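Local coordinates for lipoprotein, putative (Bacillus anthracis, PDB 4NOH), which is of unknown function but belongs to an uncharacterised lipoprotein family and may bind lipid, at residues E33-T38 with E132-I137; N40-L45 with Y115-A120; I84-E89 with Y119-D124. One frame throughout, in Å; residues are numbered along the deposited sequence.

Contact 1: E33-T38 with E132-I137; sequences EAKLGT and EPVKTI
Lys35 and Val134 face each other as an antiparallel, non-hydrogen-bonded pair where strand 26-39 meets strand 134-142 inside a mixed sheet. The lysine lies obliquely across the valine. Its CB, at the root of the chain, is packed over the carbonyl oxygens of Glu132 and Pro133. CG sits 3.6 Å from Glu132 O and also meets CG2 of Val134. CD runs on past Glu132 O. CE comes back to the valine, with Lys35 CE 3.9 Å from Val134 CG2. CG is opposite the carbonyl carbon (chi1 -69°) and the rest of the chain is extended, which carries NZ away from the strand pair. There NZ gives hydrogen bonds to the carbonyl oxygens of Tyr127 and Ile130, and the lysine makes a cation-pi contact with Tyr127.

The backbones are joined on both sides of this pair. Ala34 N donates to Lys135 O at 2.9 Å. Lys135 N returns a bond to Ala34 O at 2.7 Å. Leu36 N reaches Pro133 O at 3.1 Å, nearly in line with the carbonyl bond. The last bond falls just before strand 134-142 begins, on Pro133.

The other face of the sheet, with Ala34 and Lys135, is apolar near the backbone. Ala34 CB touches Ile137 CD1 at 3.9 Å, and Leu36 CB packs on CG of Lys135. The charged end of Lys135 leads off to salt bridges with Glu161 and Asp11.

Ahead of strand 134-142, Glu132 bends at chi2 (67°), and its CG lies against CA of Gly37, which has no side chain in the way. One water bridges the two segments: it accepts from Thr38 N at 3.0 Å and donates to Glu132 OE1 at 2.6 Å.

Contact 2: N40-L45 with Y115-A120; sequences NEKKVL and YTDMYA
The Tyr115 ring takes Leu45 at its edge, with CD1 of the leucine 4.2 Å from CE2 and near the ring plane. The two side chains cross at about a right angle. The same ring stacks with Tyr9, and its hydroxyl bonds to Glu161. The second ring, Tyr119, carries the methyl CG2 of Thr116 on one face, offset toward the rim. The other methyl of Leu45, CD2, approaches the Tyr119 ring obliquely. In Leu45, chi1 -168° puts CG opposite the backbone N, and chi2 57° then turns CD1 to Tyr115 and CD2 to Tyr119.

The third flat group is the carboxylate of Asp117. Its OD2 accepts from Lys43 N at 2.9 Å, on the lone pair turned away from OD1. CB and CD of Lys42 lie against the same oxygen.

Beyond this point strands 42-48 and 118-122 run parallel. Lys43 O takes two donors: Met118 N at 3.0 Å, and Asp117 N at 3.2 Å, from above the carbonyl plane. Met118 O is also shared. Leu45 N reaches Met118 O at 3.0 Å. Thr116 OG1 donates to Met118 O at 2.8 Å, in the carbonyl plane. Ala120 N then bonds to Leu45 O. On the face of Val44 and Met118, a selenomethionine, Val44 CG2 packs on the CB atoms of Met118 and Ala120.

A water links Lys43 NZ to Tyr115 O. Lys43 NZ is 6.0 Å from the centroid of the Tyr115 ring, at most a weak attraction.

The chemistry implies a polar start to a largely apolar pairing. An aspartate oxygen serves as acceptor before the strand ladder begins. The opposite charge of Lys42 NZ, 5.3 Å from Asp117 OD1, would probably favour the ionised carboxylate without a direct salt bridge.

Contact 3: I84-E89 with Y119-D124; sequences IVFAKE and YAVVSD
Tyr119 O is gripped from strand 84-86 by two neighbouring residues. Phe86 N donates to Tyr119 O at 2.8 Å in an almost straight bond, with an N-H...O angle of 175°. The CA of Val85 adds a CA-H...O contact to Tyr119 O at 3.3 Å. CG2 of Val85 also lies close to it, because this methyl is opposite the backbone N (the other branch has chi1 59°) and stands beside the carbonyl carbon. The return bond runs from Tyr119 N to Phe86 O at 3.0 Å, in the plane of that carbonyl.

Two residues along, the pattern repeats. Ile84 N donates to Val121 O, and Val121 N to Ile84 O, each at 2.9 Å. Between these two hydrogen-bonded pairs Val85 and Ala120 form a non-hydrogen-bonded pair. Here the CA atoms come closer, and Ala120 CA makes a CA-H...O contact with Ile84 O.

Ile84, Phe86, Tyr119 and Val121 share one face of the sheet. Ile84 and Val121 lie side by side and point the same way, with CG1 of the isoleucine 3.8 Å from CB of the valine. Phe86 and Tyr119 meet through their CB atoms at 4.2 Å. Their rings do not stack. Phe86 instead extends its CE2 toward Val121 CG2, and Phe86 O lies at the edge of the tyrosine ring. Strand 107-109 covers this face through Val107 on Phe86. On the opposite face Val85 packs on Met101.

Strand 118-122 leads directly into helix 124-128. Ser123 is its N-cap, and OG bonds to Glu126 N. The whole is a regular antiparallel ladder inside a mixed sheet: strand 84-86 is antiparallel to 118-122 but pairs in parallel with 99-103 on its other side.

All three contacts belong to one mixed sheet. Contacts 2 and 3 lie on the two edges of strand 118-122 and share Tyr119 and Ala120. Contacts 1 and 2 are joined through the adjacent strands 26-39 and 42-48, with Gly37 O probably bonded to Val44 N and Ala34 packed on Leu45. Contacts 1 and 3 do not touch; their nearest atoms are about 7 Å apart. Contact 3 is wholly buried and its chemistry is backbone ladder and apolar packing. Contact 2 is mostly buried but has lysines at its open end. Contacts 1 and 2 each have a bridging water; contact 1 is only partly buried, and its lysines and Glu33 take partners elsewhere in the chain.

Contact 1: E33-T38 with E132-I137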
ATOM      1  N   GLU A  33      -0.490   6.816   4.904  1.00 13.73           N
ATOM      2  CA  GLU A  33      -0.218   6.175   6.166  1.00 14.52           C
ATOM      3  C   GLU A  33      -1.016   4.880   6.295  1.00 12.98           C
ATOM      4  O   GLU A  33      -2.170   4.762   5.846  1.00 12.81           O
ATOM      5  CB  GLU A  33      -0.617   7.097   7.313  1.00 16.90           C
ATOM      6  CG  GLU A  33      -0.306   6.550   8.679  1.00 20.78           C
ATOM      7  CD  GLU A  33      -0.908   7.387   9.786  1.00 24.81           C
ATOM      8  OE1 GLU A  33      -0.315   8.447  10.080  1.00 28.04           O
ATOM      9  OE2 GLU A  33      -1.942   6.979  10.381  1.00 22.90           O
ATOM     10  N   ALA A  34      -0.393   3.878   6.908  1.00 12.44           N
ATOM     11  CA  ALA A  34      -1.072   2.636   7.201  1.00 12.70           C
ATOM     12  C   ALA A  34      -0.482   2.056   8.477  1.00 12.06           C
ATOM     13  O   ALA A  34       0.512   2.574   9.010  1.00 14.23           O
ATOM     14  CB  ALA A  34      -0.924   1.650   6.043  1.00 13.44           C
ATOM     15  N   LYS A  35      -1.112   1.013   8.993  1.00 12.42           N
ATOM     16  CA  LYS A  35      -0.618   0.306  10.169  1.00 13.87           C
ATOM     17  C   LYS A  35      -0.337  -1.142   9.776  1.00 15.16           C
ATOM     18  O   LYS A  35      -1.140  -1.771   9.076  1.00 15.57           O
ATOM     19  CB  LYS A  35      -1.646   0.380  11.290  1.00 14.46           C
ATOM     20  CG  LYS A  35      -1.792   1.773  11.866  1.00 15.44           C
ATOM     21  CD  LYS A  35      -2.941   1.965  12.839  1.00 16.23           C
ATOM     22  CE  LYS A  35      -2.960   3.401  13.355  1.00 17.43           C
ATOM     23  NZ  LYS A  35      -4.075   3.660  14.318  1.00 18.93           N
ATOM     24  N   LEU A  36       0.860  -1.616  10.106  1.00 15.34           N
ATOM     25  CA  LEU A  36       1.294  -2.970   9.744  1.00 15.22           C
ATOM     26  C   LEU A  36       1.151  -3.871  10.950  1.00 17.19           C
ATOM     27  O   LEU A  36       1.749  -3.626  11.998  1.00 21.47           O
ATOM     28  CB  LEU A  36       2.750  -2.978   9.248  1.00 16.19           C
ATOM     29  CG  LEU A  36       3.346  -4.311   8.794  1.00 18.91           C
ATOM     30  CD1 LEU A  36       2.664  -4.780   7.527  1.00 18.85           C
ATOM     31  CD2 LEU A  36       4.842  -4.118   8.591  1.00 20.06           C
ATOM     32  N   GLY A  37       0.301  -4.882  10.811  1.00 16.18           N
ATOM     33  CA  GLY A  37       0.055  -5.835  11.876  1.00 18.28           C
ATOM     34  C   GLY A  37       0.097  -7.255  11.362  1.00 18.91           C
ATOM     35  O   GLY A  37       0.556  -7.513  10.255  1.00 17.00           O
ATOM     36  N   THR A  38      -0.311  -8.185  12.213  1.00 23.12           N
ATOM     37  CA  THR A  38      -0.440  -9.583  11.819  1.00 27.20           C
ATOM     38  C   THR A  38      -1.836 -10.091  12.154  1.00 31.69           C
ATOM     39  O   THR A  38      -2.516  -9.570  13.056  1.00 33.94           O
ATOM     40  CB  THR A  38       0.520 -10.502  12.550  1.00 31.54           C
ATOM     41  OG1 THR A  38       0.381 -10.288  13.958  1.00 35.23           O
ATOM     42  CG2 THR A  38       1.946 -10.273  12.117  1.00 29.25           C
ATOM     43  N   GLU A 132      -1.396  -0.834  16.340  1.00 23.03           N
ATOM     44  CA  GLU A 132      -0.265  -1.272  15.501  1.00 25.09           C
ATOM     45  C   GLU A 132       0.610  -0.139  14.991  1.00 25.22           C
ATOM     46  O   GLU A 132       0.121   0.981  14.773  1.00 22.32           O
ATOM     47  CB  GLU A 132      -0.763  -2.073  14.281  1.00 26.29           C
ATOM     48  CG  GLU A 132      -0.930  -3.578  14.477  1.00 29.99           C
ATOM     49  CD  GLU A 132      -2.023  -3.982  15.445  1.00 32.98           C
ATOM     50  OE1 GLU A 132      -1.966  -5.129  15.932  1.00 34.78           O
ATOM     51  OE2 GLU A 132      -2.934  -3.177  15.728  1.00 35.04           O
ATOM     52  N   PRO A 133       1.895  -0.458  14.729  1.00 29.44           N
ATOM     53  CA  PRO A 133       2.837   0.550  14.289  1.00 29.77           C
ATOM     54  C   PRO A 133       2.451   1.165  12.955  1.00 26.12           C
ATOM     55  O   PRO A 133       2.033   0.460  12.030  1.00 25.14           O
ATOM     56  CB  PRO A 133       4.178  -0.205  14.193  1.00 30.98           C
ATOM     57  CG  PRO A 133       3.840  -1.655  14.179  1.00 30.85           C
ATOM     58  CD  PRO A 133       2.496  -1.810  14.808  1.00 31.70           C
ATOM     59  N   VAL A 134       2.574   2.480  12.893  1.00 27.17           N
ATOM     60  CA  VAL A 134       2.297   3.226  11.686  1.00 24.10           C
ATOM     61  C   VAL A 134       3.498   3.153  10.732  1.00 22.77           C
ATOM     62  O   VAL A 134       4.672   3.226  11.120  1.00 24.00           O
ATOM     63  CB  VAL A 134       1.916   4.698  11.996  1.00 27.06           C
ATOM     64  CG1 VAL A 134       1.848   5.518  10.733  1.00 27.95           C
ATOM     65  CG2 VAL A 134       0.578   4.787  12.721  1.00 27.87           C
ATOM     66  N   LYS A 135       3.184   2.990   9.462  1.00 18.27           N
ATOM     67  CA  LYS A 135       4.171   2.905   8.419  1.00 17.04           C
ATOM     68  C   LYS A 135       3.687   3.818   7.306  1.00 16.19           C
ATOM     69  O   LYS A 135       2.501   4.171   7.230  1.00 16.83           O
ATOM     70  CB  LYS A 135       4.323   1.460   7.896  1.00 18.82           C
ATOM     71  CG  LYS A 135       4.985   0.482   8.881  1.00 20.48           C
ATOM     72  CD  LYS A 135       6.492   0.754   9.028  1.00 22.45           C
ATOM     73  CE  LYS A 135       7.209  -0.303   9.864  1.00 24.80           C
ATOM     74  NZ  LYS A 135       8.643   0.038  10.103  1.00 26.92           N
ATOM     75  N   THR A 136       4.603   4.208   6.449  1.00 14.57           N
ATOM     76  CA  THR A 136       4.300   5.045   5.306  1.00 14.16           C
ATOM     77  C   THR A 136       4.464   4.270   4.003  1.00 13.71           C
ATOM     78  O   THR A 136       5.433   3.510   3.835  1.00 14.83           O
ATOM     79  CB  THR A 136       5.222   6.283   5.294  1.00 15.41           C
ATOM     80  OG1 THR A 136       4.920   7.072   6.442  1.00 19.65           O
ATOM     81  CG2 THR A 136       5.031   7.091   4.011  1.00 16.83           C
ATOM     82  N   ILE A 137       3.493   4.417   3.114  1.00 13.43           N
ATOM     83  CA  ILE A 137       3.551   3.903   1.778  1.00 13.09           C
ATOM     84  C   ILE A 137       3.747   5.111   0.911  1.00 12.81           C
ATOM     85  O   ILE A 137       2.902   5.999   0.875  1.00 12.85           O
ATOM     86  CB  ILE A 137       2.232   3.220   1.355  1.00 13.94           C
ATOM     87  CG1 ILE A 137       1.840   2.079   2.306  1.00 16.22           C
ATOM     88  CG2 ILE A 137       2.296   2.743  -0.089  1.00 14.61           C
ATOM     89  CD1 ILE A 137       0.353   1.886   2.380  1.00 19.79           C
TER
HETATM   90  O   HOH W   1      -0.819  -7.247  14.980  1.00 36.48           O

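Contact 2: N40-L45 with Y115-A120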
ATOM      1  N   ASN A  40      -3.398 -14.187  12.010  1.00 40.03           N
ATOM      2  CA  ASN A  40      -3.220 -15.586  11.614  1.00 40.04           C
ATOM      3  C   ASN A  40      -1.822 -15.888  11.027  1.00 37.69           C
ATOM      4  O   ASN A  40      -1.723 -16.558  10.006  1.00 36.79           O
ATOM      5  CB  ASN A  40      -4.299 -15.958  10.577  1.00 43.89           C
ATOM      6  CG  ASN A  40      -5.717 -15.733  11.086  1.00 46.07           C
ATOM      7  OD1 ASN A  40      -6.590 -15.255  10.349  1.00 42.90           O
ATOM      8  ND2 ASN A  40      -5.956 -16.082  12.351  1.00 47.38           N
ATOM      9  N   GLU A  41      -0.756 -15.416  11.680  1.00 33.06           N
ATOM     10  CA  GLU A  41       0.633 -15.599  11.200  1.00 31.96           C
ATOM     11  C   GLU A  41       0.934 -14.921   9.845  1.00 27.86           C
ATOM     12  O   GLU A  41       1.979 -15.174   9.248  1.00 28.49           O
ATOM     13  CB  GLU A  41       1.021 -17.080  11.130  1.00 36.47           C
ATOM     14  CG  GLU A  41       1.279 -17.713  12.484  1.00 40.26           C
ATOM     15  CD  GLU A  41       1.690 -19.167  12.377  1.00 44.29           C
ATOM     16  OE1 GLU A  41       2.334 -19.562  11.373  1.00 44.79           O
ATOM     17  OE2 GLU A  41       1.379 -19.921  13.317  1.00 47.19           O
ATOM     18  N   LYS A  42       0.029 -14.060   9.382  1.00 25.07           N
ATOM     19  CA  LYS A  42       0.204 -13.334   8.115  1.00 23.28           C
ATOM     20  C   LYS A  42       0.256 -11.856   8.389  1.00 19.78           C
ATOM     21  O   LYS A  42      -0.331 -11.385   9.354  1.00 21.81           O
ATOM     22  CB  LYS A  42      -0.974 -13.593   7.176  1.00 25.23           C
ATOM     23  CG  LYS A  42      -1.151 -15.051   6.763  1.00 28.58           C
ATOM     24  CD  LYS A  42       0.041 -15.557   5.975  1.00 32.30           C
ATOM     25  CE  LYS A  42      -0.173 -16.959   5.391  1.00 36.70           C
ATOM     26  NZ  LYS A  42      -1.188 -16.944   4.293  1.00 37.75           N
ATOM     27  N   LYS A  43       0.959 -11.117   7.552  1.00 17.18           N
ATOM     28  CA  LYS A  43       1.004  -9.666   7.670  1.00 15.92           C
ATOM     29  C   LYS A  43      -0.203  -9.029   7.027  1.00 15.11           C
ATOM     30  O   LYS A  43      -0.683  -9.508   5.982  1.00 14.24           O
ATOM     31  CB  LYS A  43       2.271  -9.105   7.031  1.00 16.35           C
ATOM     32  CG  LYS A  43       3.475  -9.191   7.933  1.00 18.82           C
ATOM     33  CD  LYS A  43       4.714  -8.508   7.358  1.00 19.70           C
ATOM     34  CE  LYS A  43       5.730  -8.228   8.473  1.00 24.00           C
ATOM     35  NZ  LYS A  43       7.014  -7.597   8.032  1.00 25.32           N
ATOM     36  N   VAL A  44      -0.706  -7.977   7.664  1.00 14.76           N
ATOM     37  CA  VAL A  44      -1.841  -7.213   7.113  1.00 14.67           C
ATOM     38  C   VAL A  44      -1.499  -5.727   7.202  1.00 14.61           C
ATOM     39  O   VAL A  44      -1.044  -5.252   8.236  1.00 15.14           O
ATOM     40  CB  VAL A  44      -3.179  -7.548   7.806  1.00 16.68           C
ATOM     41  CG1 VAL A  44      -3.148  -7.275   9.282  1.00 18.17           C
ATOM     42  CG2 VAL A  44      -4.326  -6.809   7.135  1.00 17.10           C
ATOM     43  N   LEU A  45      -1.711  -5.020   6.096  1.00 13.69           N
ATOM     44  CA  LEU A  45      -1.442  -3.590   6.009  1.00 13.51           C
ATOM     45  C   LEU A  45      -2.813  -2.947   6.049  1.00 12.99           C
ATOM     46  O   LEU A  45      -3.590  -3.133   5.123  1.00 12.87           O
ATOM     47  CB  LEU A  45      -0.721  -3.277   4.725  1.00 15.29           C
ATOM     48  CG  LEU A  45      -0.080  -1.916   4.518  1.00 16.41           C
ATOM     49  CD1 LEU A  45       0.940  -1.585   5.603  1.00 16.48           C
ATOM     50  CD2 LEU A  45       0.587  -1.862   3.151  1.00 18.26           C
ATOM     51  N   TYR A 115       5.547  -6.185   0.754  1.00 13.87           N
ATOM     52  CA  TYR A 115       5.509  -5.667   2.131  1.00 14.54           C
ATOM     53  C   TYR A 115       4.511  -6.321   3.082  1.00 15.42           C
ATOM     54  O   TYR A 115       4.688  -6.281   4.296  1.00 17.54           O
ATOM     55  CB  TYR A 115       5.307  -4.152   2.139  1.00 14.50           C
ATOM     56  CG  TYR A 115       5.672  -3.467   3.450  1.00 15.07           C
ATOM     57  CD1 TYR A 115       6.977  -3.473   3.893  1.00 16.22           C
ATOM     58  CD2 TYR A 115       4.730  -2.738   4.188  1.00 15.61           C
ATOM     59  CE1 TYR A 115       7.328  -2.830   5.053  1.00 16.87           C
ATOM     60  CE2 TYR A 115       5.099  -2.077   5.362  1.00 17.35           C
ATOM     61  CZ  TYR A 115       6.408  -2.140   5.762  1.00 17.98           C
ATOM     62  OH  TYR A 115       6.825  -1.508   6.914  1.00 24.53           O
ATOM     63  N   THR A 116       3.510  -6.981   2.532  1.00 14.55           N
ATOM     64  CA  THR A 116       2.477  -7.584   3.346  1.00 14.56           C
ATOM     65  C   THR A 116       1.878  -8.781   2.614  1.00 15.66           C
ATOM     66  O   THR A 116       2.217  -9.037   1.468  1.00 16.16           O
ATOM     67  CB  THR A 116       1.386  -6.521   3.617  1.00 14.09           C
ATOM     68  OG1 THR A 116       0.425  -7.017   4.555  1.00 13.62           O
ATOM     69  CG2 THR A 116       0.702  -6.098   2.343  1.00 15.03           C
ATOM     70  N   ASP A 117       1.047  -9.550   3.316  1.00 14.68           N
ATOM     71  CA  ASP A 117       0.291 -10.617   2.705  1.00 15.40           C
ATOM     72  C   ASP A 117      -1.122 -10.143   2.311  1.00 14.39           C
ATOM     73  O   ASP A 117      -1.616 -10.465   1.221  1.00 15.60           O
ATOM     74  CB  ASP A 117       0.174 -11.780   3.669  1.00 16.55           C
ATOM     75  CG  ASP A 117       1.490 -12.378   3.986  1.00 18.81           C
ATOM     76  OD1 ASP A 117       2.086 -12.981   3.061  1.00 21.58           O
ATOM     77  OD2 ASP A 117       1.900 -12.367   5.158  1.00 18.86           O
HETATM   78  N   MSE A 118      -1.769  -9.386   3.199  1.00 14.73           N
HETATM   79  CA  MSE A 118      -3.152  -8.914   3.008  1.00 14.15           C
HETATM   80  C   MSE A 118      -3.197  -7.427   3.232  1.00 13.09           C
HETATM   81  O   MSE A 118      -2.273  -6.817   3.810  1.00 13.35           O
HETATM   82  CB  MSE A 118      -4.100  -9.568   4.023  1.00 15.88           C
HETATM   83  CG  MSE A 118      -3.933 -11.065   3.948  1.00 18.28           C
HETATM   84 SE   MSE A 118      -5.272 -11.935   5.068  1.00 24.54          SE
HETATM   85  CE  MSE A 118      -4.491 -11.500   6.818  1.00 26.71           C
ATOM     86  N   TYR A 119      -4.285  -6.811   2.799  1.00 12.74           N
ATOM     87  CA  TYR A 119      -4.506  -5.374   2.916  1.00 12.02           C
ATOM     88  C   TYR A 119      -5.904  -5.200   3.476  1.00 13.14           C
ATOM     89  O   TYR A 119      -6.831  -5.832   3.021  1.00 15.50           O
ATOM     90  CB  TYR A 119      -4.429  -4.696   1.567  1.00 11.95           C
ATOM     91  CG  TYR A 119      -3.201  -5.028   0.741  1.00 11.55           C
ATOM     92  CD1 TYR A 119      -3.154  -6.195   0.018  1.00 12.33           C
ATOM     93  CD2 TYR A 119      -2.093  -4.176   0.686  1.00 11.57           C
ATOM     94  CE1 TYR A 119      -2.080  -6.520  -0.744  1.00 12.97           C
ATOM     95  CE2 TYR A 119      -0.992  -4.501  -0.103  1.00 11.92           C
ATOM     96  CZ  TYR A 119      -1.000  -5.684  -0.801  1.00 12.41           C
ATOM     97  OH  TYR A 119       0.050  -6.036  -1.589  1.00 13.62           O
ATOM     98  N   ALA A 120      -6.071  -4.361   4.465  1.00 11.81           N
ATOM     99  CA  ALA A 120      -7.406  -4.153   5.053  1.00 11.99           C
ATOM    100  C   ALA A 120      -7.754  -2.686   5.034  1.00 12.78           C
ATOM    101  O   ALA A 120      -6.877  -1.840   5.175  1.00 12.24           O
ATOM    102  CB  ALA A 120      -7.476  -4.693   6.465  1.00 13.67           C
TER
HETATM  103  O   HOH W   2       6.903  -6.242   5.707  1.00 24.23           O

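Contact 3: I84-E89 with Y119-D124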
ATOM      1  N   ILE A  84     -13.055  -4.184   5.246  1.00 14.19           N
ATOM      2  CA  ILE A  84     -12.790  -5.116   4.155  1.00 14.19           C
ATOM      3  C   ILE A  84     -11.371  -5.579   4.148  1.00 14.50           C
ATOM      4  O   ILE A  84     -10.489  -4.913   4.695  1.00 13.21           O
ATOM      5  CB  ILE A  84     -13.078  -4.485   2.762  1.00 14.67           C
ATOM      6  CG1 ILE A  84     -12.163  -3.294   2.436  1.00 14.21           C
ATOM      7  CG2 ILE A  84     -14.557  -4.071   2.683  1.00 15.11           C
ATOM      8  CD1 ILE A  84     -12.321  -2.728   1.038  1.00 15.30           C
ATOM      9  N   VAL A  85     -11.171  -6.733   3.517  1.00 13.81           N
ATOM     10  CA  VAL A  85      -9.817  -7.252   3.370  1.00 14.19           C
ATOM     11  C   VAL A  85      -9.595  -7.741   1.963  1.00 13.70           C
ATOM     12  O   VAL A  85     -10.488  -8.317   1.341  1.00 15.04           O
ATOM     13  CB  VAL A  85      -9.493  -8.360   4.414  1.00 14.89           C
ATOM     14  CG1 VAL A  85     -10.457  -9.553   4.321  1.00 16.75           C
ATOM     15  CG2 VAL A  85      -8.027  -8.799   4.297  1.00 16.39           C
ATOM     16  N   PHE A  86      -8.402  -7.451   1.448  1.00 13.60           N
ATOM     17  CA  PHE A  86      -7.934  -7.923   0.164  1.00 14.02           C
ATOM     18  C   PHE A  86      -6.830  -8.952   0.419  1.00 14.19           C
ATOM     19  O   PHE A  86      -5.914  -8.693   1.182  1.00 14.42           O
ATOM     20  CB  PHE A  86      -7.328  -6.791  -0.639  1.00 14.10           C
ATOM     21  CG  PHE A  86      -8.304  -5.693  -0.996  1.00 14.11           C
ATOM     22  CD1 PHE A  86      -9.384  -5.954  -1.824  1.00 15.55           C
ATOM     23  CD2 PHE A  86      -8.077  -4.383  -0.579  1.00 14.62           C
ATOM     24  CE1 PHE A  86     -10.230  -4.935  -2.217  1.00 15.24           C
ATOM     25  CE2 PHE A  86      -8.939  -3.363  -0.969  1.00 14.71           C
ATOM     26  CZ  PHE A  86     -10.019  -3.651  -1.765  1.00 15.77           C
ATOM     27  N   ALA A  87      -6.907 -10.103  -0.238  1.00 15.21           N
ATOM     28  CA  ALA A  87      -5.888 -11.141  -0.103  1.00 15.49           C
ATOM     29  C   ALA A  87      -5.873 -12.031  -1.343  1.00 16.92           C
ATOM     30  O   ALA A  87      -6.801 -12.009  -2.149  1.00 16.18           O
ATOM     31  CB  ALA A  87      -6.145 -11.965   1.126  1.00 16.48           C
ATOM     32  N   LYS A  88      -4.817 -12.831  -1.479  1.00 17.64           N
ATOM     33  CA  LYS A  88      -4.656 -13.698  -2.641  1.00 21.08           C
ATOM     34  C   LYS A  88      -5.795 -14.699  -2.784  1.00 21.96           C
ATOM     35  O   LYS A  88      -6.225 -14.998  -3.896  1.00 25.47           O
ATOM     36  CB  LYS A  88      -3.336 -14.438  -2.534  1.00 23.54           C
ATOM     37  CG  LYS A  88      -3.090 -15.400  -3.674  1.00 29.73           C
ATOM     38  CD  LYS A  88      -1.858 -16.243  -3.419  1.00 32.98           C
ATOM     39  CE  LYS A  88      -1.693 -17.291  -4.509  1.00 37.05           C
ATOM     40  NZ  LYS A  88      -1.560 -16.637  -5.838  1.00 37.96           N
ATOM     41  N   GLU A  89      -6.226 -15.245  -1.654  1.00 21.37           N
ATOM     42  CA  GLU A  89      -7.287 -16.251  -1.606  1.00 25.21           C
ATOM     43  C   GLU A  89      -8.419 -15.713  -0.741  1.00 24.31           C
ATOM     44  O   GLU A  89      -8.235 -14.749  -0.009  1.00 20.61           O
ATOM     45  CB  GLU A  89      -6.755 -17.540  -0.953  1.00 27.28           C
ATOM     46  CG  GLU A  89      -5.430 -18.040  -1.527  1.00 31.65           C
ATOM     47  CD  GLU A  89      -4.915 -19.314  -0.865  1.00 34.57           C
ATOM     48  OE1 GLU A  89      -3.878 -19.849  -1.347  1.00 41.97           O
ATOM     49  OE2 GLU A  89      -5.541 -19.796   0.119  1.00 38.61           O
ATOM     50  N   TYR A 119      -4.285  -6.811   2.799  1.00 12.74           N
ATOM     51  CA  TYR A 119      -4.506  -5.374   2.916  1.00 12.02           C
ATOM     52  C   TYR A 119      -5.904  -5.200   3.476  1.00 13.14           C
ATOM     53  O   TYR A 119      -6.831  -5.832   3.021  1.00 15.50           O
ATOM     54  CB  TYR A 119      -4.429  -4.696   1.567  1.00 11.95           C
ATOM     55  CG  TYR A 119      -3.201  -5.028   0.741  1.00 11.55           C
ATOM     56  CD1 TYR A 119      -3.154  -6.195   0.018  1.00 12.33           C
ATOM     57  CD2 TYR A 119      -2.093  -4.176   0.686  1.00 11.57           C
ATOM     58  CE1 TYR A 119      -2.080  -6.520  -0.744  1.00 12.97           C
ATOM     59  CE2 TYR A 119      -0.992  -4.501  -0.103  1.00 11.92           C
ATOM     60  CZ  TYR A 119      -1.000  -5.684  -0.801  1.00 12.41           C
ATOM     61  OH  TYR A 119       0.050  -6.036  -1.589  1.00 13.62           O
ATOM     62  N   ALA A 120      -6.071  -4.361   4.465  1.00 11.81           N
ATOM     63  CA  ALA A 120      -7.406  -4.153   5.053  1.00 11.99           C
ATOM     64  C   ALA A 120      -7.754  -2.686   5.034  1.00 12.78           C
ATOM     65  O   ALA A 120      -6.877  -1.840   5.175  1.00 12.24           O
ATOM     66  CB  ALA A 120      -7.476  -4.693   6.465  1.00 13.67           C
ATOM     67  N   VAL A 121      -9.037  -2.379   4.844  1.00 11.55           N
ATOM     68  CA  VAL A 121      -9.487  -1.008   4.893  1.00 12.01           C
ATOM     69  C   VAL A 121     -10.628  -0.961   5.880  1.00 11.56           C
ATOM     70  O   VAL A 121     -11.602  -1.701   5.741  1.00 11.86           O
ATOM     71  CB  VAL A 121      -9.900  -0.468   3.521  1.00 12.49           C
ATOM     72  CG1 VAL A 121     -10.260   1.009   3.607  1.00 13.56           C
ATOM     73  CG2 VAL A 121      -8.796  -0.695   2.482  1.00 12.83           C
ATOM     74  N   VAL A 122     -10.506  -0.055   6.837  1.00 11.27           N
ATOM     75  CA  VAL A 122     -11.535   0.131   7.870  1.00 12.01           C
ATOM     76  C   VAL A 122     -11.955   1.606   7.952  1.00 12.09           C
ATOM     77  O   VAL A 122     -11.334   2.462   7.372  1.00 12.12           O
ATOM     78  CB  VAL A 122     -11.037  -0.336   9.255  1.00 13.53           C
ATOM     79  CG1 VAL A 122     -10.725  -1.840   9.246  1.00 14.05           C
ATOM     80  CG2 VAL A 122      -9.826   0.460   9.718  1.00 14.35           C
ATOM     81  N   SER A 123     -13.059   1.881   8.625  1.00 12.91           N
ATOM     82  CA  SER A 123     -13.497   3.251   8.724  1.00 13.76           C
ATOM     83  C   SER A 123     -12.437   4.091   9.454  1.00 13.13           C
ATOM     84  O   SER A 123     -11.609   3.569  10.178  1.00 13.25           O
ATOM     85  CB  SER A 123     -14.831   3.347   9.471  1.00 15.18           C
ATOM     86  OG  SER A 123     -14.671   3.080  10.850  1.00 16.55           O
ATOM     87  N   ASP A 124     -12.460   5.390   9.232  1.00 13.49           N
ATOM     88  CA  ASP A 124     -11.530   6.269   9.877  1.00 13.98           C
ATOM     89  C   ASP A 124     -11.640   6.129  11.410  1.00 14.86           C
ATOM     90  O   ASP A 124     -10.640   6.147  12.119  1.00 15.65           O
ATOM     91  CB  ASP A 124     -11.756   7.734   9.460  1.00 14.34           C
ATOM     92  CG  ASP A 124     -11.397   8.022   8.004  1.00 15.45           C
ATOM     93  OD1 ASP A 124     -11.055   7.097   7.229  1.00 14.93           O
ATOM     94  OD2 ASP A 124     -11.428   9.239   7.648  1.00 18.28           O
TER